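Local structure of MAU2 chromatid cohesion factor homolog (Saccharomyces cerevisiae, 4XDN) at residues A[288-293]-A[315-320]; A[451-456]-A[484-489]. The protein forms a complex with SCC2 that is required for cohesin to associate with chromosomes, and so takes part in sister chromatid cohesion. All coordinates share one frame; numbering follows the deposited sequence.

Contact 1: residues A[288-293]-A[315-320]; sequences SLVTNE and FHYKEL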
# COMPACT_ATOMS: atom_id res chain seq x y z
N SER A 288 -23.22 -13.19 0.14
CA SER A 288 -22.98 -12.79 -1.25
C SER A 288 -21.51 -12.96 -1.61
O SER A 288 -21.19 -13.44 -2.70
CB SER A 288 -23.41 -11.34 -1.48
OG SER A 288 -24.82 -11.22 -1.50
N LEU A 289 -20.63 -12.57 -0.70
CA LEU A 289 -19.19 -12.67 -0.94
C LEU A 289 -18.72 -14.12 -0.93
O LEU A 289 -17.84 -14.50 -1.70
CB LEU A 289 -18.42 -11.87 0.10
CG LEU A 289 -18.67 -10.36 0.12
CD1 LEU A 289 -17.91 -9.71 1.26
CD2 LEU A 289 -18.29 -9.72 -1.21
N VAL A 290 -19.32 -14.93 -0.06
CA VAL A 290 -18.92 -16.33 0.08
C VAL A 290 -19.37 -17.16 -1.12
O VAL A 290 -18.60 -17.96 -1.65
CB VAL A 290 -19.49 -16.94 1.39
CG1 VAL A 290 -19.19 -18.44 1.47
CG2 VAL A 290 -18.91 -16.23 2.60
N THR A 291 -20.62 -16.97 -1.54
CA THR A 291 -21.16 -17.72 -2.68
C THR A 291 -20.53 -17.26 -3.99
O THR A 291 -20.46 -18.02 -4.96
CB THR A 291 -22.69 -17.57 -2.78
OG1 THR A 291 -23.04 -16.18 -2.88
CG2 THR A 291 -23.38 -18.18 -1.56
N ASN A 292 -20.08 -16.01 -4.02
CA ASN A 292 -19.48 -15.43 -5.22
C ASN A 292 -17.96 -15.59 -5.24
O ASN A 292 -17.29 -15.20 -6.19
CB ASN A 292 -19.85 -13.94 -5.32
CG ASN A 292 -19.36 -13.30 -6.60
OD1 ASN A 292 -18.38 -12.56 -6.60
ND2 ASN A 292 -20.04 -13.58 -7.71
N GLU A 293 -17.42 -16.19 -4.18
CA GLU A 293 -15.97 -16.34 -4.05
C GLU A 293 -15.36 -17.09 -5.22
O GLU A 293 -15.76 -18.21 -5.54
CB GLU A 293 -15.63 -17.05 -2.74
CG GLU A 293 -14.14 -17.26 -2.53
CD GLU A 293 -13.75 -17.39 -1.06
OE1 GLU A 293 -12.54 -17.55 -0.79
OE2 GLU A 293 -14.64 -17.33 -0.19
N PHE A 315 -12.41 -9.12 -2.00
CA PHE A 315 -13.63 -9.75 -2.51
C PHE A 315 -13.97 -11.04 -1.77
O PHE A 315 -15.12 -11.49 -1.80
CB PHE A 315 -13.49 -10.03 -4.01
CG PHE A 315 -13.48 -8.79 -4.87
CD1 PHE A 315 -13.50 -7.53 -4.31
CD2 PHE A 315 -13.46 -8.91 -6.25
CE1 PHE A 315 -13.49 -6.40 -5.11
CE2 PHE A 315 -13.45 -7.78 -7.05
CZ PHE A 315 -13.47 -6.52 -6.48
N HIS A 316 -12.99 -11.65 -1.11
CA HIS A 316 -13.22 -12.85 -0.31
C HIS A 316 -13.46 -12.47 1.15
O HIS A 316 -12.72 -11.68 1.72
CB HIS A 316 -12.04 -13.81 -0.43
CG HIS A 316 -11.79 -14.29 -1.83
ND1 HIS A 316 -12.46 -13.79 -2.92
CD2 HIS A 316 -10.94 -15.24 -2.31
CE1 HIS A 316 -12.03 -14.40 -4.01
NE2 HIS A 316 -11.11 -15.28 -3.67
N TYR A 317 -14.50 -13.05 1.74
CA TYR A 317 -14.94 -12.66 3.08
C TYR A 317 -13.88 -12.84 4.16
O TYR A 317 -13.64 -11.92 4.95
CB TYR A 317 -16.19 -13.46 3.47
CG TYR A 317 -16.68 -13.17 4.87
CD1 TYR A 317 -17.12 -11.90 5.22
CD2 TYR A 317 -16.70 -14.17 5.84
CE1 TYR A 317 -17.57 -11.63 6.50
CE2 TYR A 317 -17.15 -13.90 7.12
CZ TYR A 317 -17.58 -12.63 7.44
OH TYR A 317 -18.03 -12.37 8.72
N LYS A 318 -13.24 -14.00 4.20
CA LYS A 318 -12.21 -14.26 5.21
C LYS A 318 -11.02 -13.32 5.04
O LYS A 318 -10.52 -12.77 6.02
CB LYS A 318 -11.73 -15.71 5.13
CG LYS A 318 -12.66 -16.72 5.78
CD LYS A 318 -11.88 -17.89 6.36
CE LYS A 318 -12.81 -18.96 6.94
NZ LYS A 318 -13.57 -19.67 5.88
N GLU A 319 -10.58 -13.14 3.80
CA GLU A 319 -9.45 -12.27 3.51
C GLU A 319 -9.77 -10.83 3.89
O GLU A 319 -8.91 -10.11 4.38
CB GLU A 319 -9.06 -12.34 2.03
CG GLU A 319 -8.32 -13.61 1.62
CD GLU A 319 -9.24 -14.80 1.42
OE1 GLU A 319 -10.38 -14.77 1.94
OE2 GLU A 319 -8.82 -15.77 0.75
N LEU A 320 -11.01 -10.43 3.66
CA LEU A 320 -11.42 -9.05 3.90
C LEU A 320 -11.40 -8.71 5.38
O LEU A 320 -10.87 -7.67 5.78
CB LEU A 320 -12.82 -8.81 3.32
CG LEU A 320 -13.40 -7.41 3.53
CD1 LEU A 320 -12.47 -6.33 2.99
CD2 LEU A 320 -14.75 -7.31 2.86
O HOH W 1 -13.85 -16.39 2.42

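Contact 2: residues A[451-456]-A[484-489]; sequences ISLLNC and LQVEKL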
# COMPACT_ATOMS: atom_id res chain seq x y z
N ILE A 451 9.35 11.57 8.58
CA ILE A 451 9.65 11.14 9.94
C ILE A 451 11.14 11.31 10.19
O ILE A 451 11.56 11.78 11.25
CB ILE A 451 9.23 9.67 10.19
CG1 ILE A 451 7.70 9.55 10.19
CG2 ILE A 451 9.79 9.16 11.53
CD1 ILE A 451 7.18 8.13 10.21
N SER A 452 11.94 10.92 9.20
CA SER A 452 13.39 11.03 9.30
C SER A 452 13.82 12.50 9.40
O SER A 452 14.72 12.83 10.18
CB SER A 452 14.06 10.38 8.09
OG SER A 452 13.68 9.01 7.97
N LEU A 453 13.18 13.37 8.63
CA LEU A 453 13.53 14.78 8.62
C LEU A 453 13.12 15.48 9.92
O LEU A 453 13.82 16.36 10.40
CB LEU A 453 12.89 15.49 7.43
CG LEU A 453 13.53 15.24 6.06
CD1 LEU A 453 12.66 15.83 4.95
CD2 LEU A 453 14.94 15.81 5.99
N LEU A 454 11.99 15.07 10.47
CA LEU A 454 11.47 15.68 11.69
C LEU A 454 12.31 15.29 12.90
O LEU A 454 12.63 16.13 13.75
CB LEU A 454 10.01 15.30 11.91
CG LEU A 454 8.99 15.96 10.98
CD1 LEU A 454 7.61 15.35 11.18
CD2 LEU A 454 8.94 17.46 11.18
N ASN A 455 12.66 14.01 12.99
CA ASN A 455 13.57 13.55 14.04
C ASN A 455 14.92 14.23 13.88
O ASN A 455 15.54 14.63 14.86
CB ASN A 455 13.75 12.03 14.00
CG ASN A 455 12.55 11.29 14.56
OD1 ASN A 455 11.92 11.74 15.51
ND2 ASN A 455 12.25 10.14 13.98
N CYS A 456 15.36 14.37 12.63
CA CYS A 456 16.64 15.01 12.34
C CYS A 456 16.61 16.48 12.75
O CYS A 456 17.59 17.00 13.27
CB CYS A 456 16.97 14.90 10.85
SG CYS A 456 18.59 15.55 10.39
N LEU A 484 12.92 23.40 5.60
CA LEU A 484 12.36 23.68 4.28
C LEU A 484 12.01 22.38 3.56
O LEU A 484 11.02 22.31 2.83
CB LEU A 484 13.33 24.50 3.44
CG LEU A 484 13.48 25.98 3.81
CD1 LEU A 484 14.65 26.59 3.06
CD2 LEU A 484 12.20 26.75 3.52
N GLN A 485 12.83 21.35 3.77
CA GLN A 485 12.58 20.04 3.19
C GLN A 485 11.30 19.43 3.76
O GLN A 485 10.55 18.77 3.04
CB GLN A 485 13.77 19.11 3.44
CG GLN A 485 15.00 19.45 2.61
CD GLN A 485 16.26 18.77 3.11
OE1 GLN A 485 16.29 18.19 4.19
NE2 GLN A 485 17.32 18.85 2.31
N VAL A 486 11.06 19.65 5.05
CA VAL A 486 9.85 19.16 5.70
C VAL A 486 8.62 19.85 5.12
O VAL A 486 7.61 19.20 4.85
CB VAL A 486 9.90 19.39 7.23
CG1 VAL A 486 8.51 19.22 7.86
CG2 VAL A 486 10.89 18.43 7.88
N GLU A 487 8.71 21.16 4.94
CA GLU A 487 7.59 21.94 4.41
C GLU A 487 7.26 21.53 2.98
O GLU A 487 6.09 21.43 2.61
CB GLU A 487 7.91 23.43 4.46
CG GLU A 487 8.09 23.99 5.87
CD GLU A 487 6.80 24.01 6.67
OE1 GLU A 487 5.73 23.77 6.08
OE2 GLU A 487 6.86 24.25 7.89
N LYS A 488 8.30 21.28 2.19
CA LYS A 488 8.13 20.95 0.78
C LYS A 488 7.41 19.61 0.60
O LYS A 488 6.46 19.51 -0.17
CB LYS A 488 9.49 20.91 0.08
CG LYS A 488 9.40 20.67 -1.42
CD LYS A 488 10.57 21.33 -2.15
CE LYS A 488 10.44 21.18 -3.66
NZ LYS A 488 10.67 19.77 -4.10
N LEU A 489 7.86 18.59 1.33
CA LEU A 489 7.25 17.27 1.23
C LEU A 489 5.84 17.27 1.82
O LEU A 489 4.94 16.63 1.28
CB LEU A 489 8.12 16.23 1.94
CG LEU A 489 9.51 15.98 1.35
CD1 LEU A 489 10.31 15.05 2.25
CD2 LEU A 489 9.42 15.42 -0.06

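Contact 1: residues A[288-293]-A[315-320]
With CG turned opposite its own backbone N (chi1 179°) and the rest of its chain extended, Glu-293 reaches across to His-316, whose CG lies opposite its carbonyl carbon (chi1 -61°), turning a ring face to the Glu-293 chain. The methylene does the stacking: Glu-293 CG sits 3.6 Å from the centroid of the His-316 ring, almost straight above it, in a CH-pi contact. The carboxylate beyond is tilted 40° from the ring plane, with Glu-293 OE1 3.2 Å from His-316 CD2. Its other oxygen, Glu-293 OE2, accepts a hydrogen bond of 2.9 Å from a water, which in turn accepts one from Lys-318 N in the first turn of helix 317-331. Further back, the end of helix 272-291 supplies the apolar part: Val-290 CG2 meets Tyr-317 CB at 4.0 Å, while Leu-289 sets CD2 3.7 Å from Phe-315 O, CB beside Tyr-317 CB and CD1 against Leu-320 CD2. Phe-282 meets the Tyr-317 ring edge-to-face. His-316 ND1 is buried without a polar partner. Linked by water to a helix's amino end, the Glu-293 charge is probably favoured there; Glu-319 OE2, 4.4 Å from Glu-293 OE1 and only weakly paired with Arg-375, is a probable cost.

Contact 2: residues A[451-456]-A[484-489]
Gln-485 OE1 is the polar atom that meets the other helix: it lies 3.3 Å from Leu-453 CD2, a close contact of an amide oxygen with a methyl and not a hydrogen bond. Apart from that oxygen the meeting surfaces are hydrocarbon, with Leu-453 at the centre. Its CG lies opposite the carbonyl carbon (chi1 -75°), and the side chain reaches between three residues of 484-489. Leu-453 CB rests on Val-486 CG2 at 3.6 Å, where the backbones also come nearest. The two methyls then part: CD2 goes to the amide oxygen, while Leu-453 CD1 meets Leu-489 CD1 at 3.7 Å and also packs on Gln-485 CB. Leu-453 runs at about a right angle to both Gln-485 and Leu-489. One residue on, Leu-454 CD2 lies against both valine methyls, 3.8 Å from Val-486 CG1 and a little farther from CG2, which it shares with Leu-453 CB. Leu-454 also packs on Trp-501 and Leu-508 of helix 499-513, and Leu-453 on Ala-439 of helix 432-440. Asn-455 points away from this interface and hydrogen-bonds through OD1 to the backbone of another protein chain, probably SCC2. The axes of the two short segments approach to 9.6 Å and cross at -151°, so helices 446-466 and 472-490 form an antiparallel pair of neighbours, typical of the stacked helical hairpins of a TPR-like superhelix, consistent with the SCC4/mau-2 family.

Contact 1 and contact 2 lie on opposite sides of the chain's centre, their own centres 42 Å apart and their nearest atoms about 24 Å apart, so neither bears directly on the other. They follow in series along the sequence, and each joins two helices close in the chain. In contact 1 the connection includes the two-stranded antiparallel hairpin of 297-302 and 305-310; in contact 2 it is mostly helical. Their surroundings differ too: 451-456 is buried and has residues against the chain of another protein, whereas no second chain of the assembly touches 288-293 or 315-320, where the packing is partly exposed and includes a water.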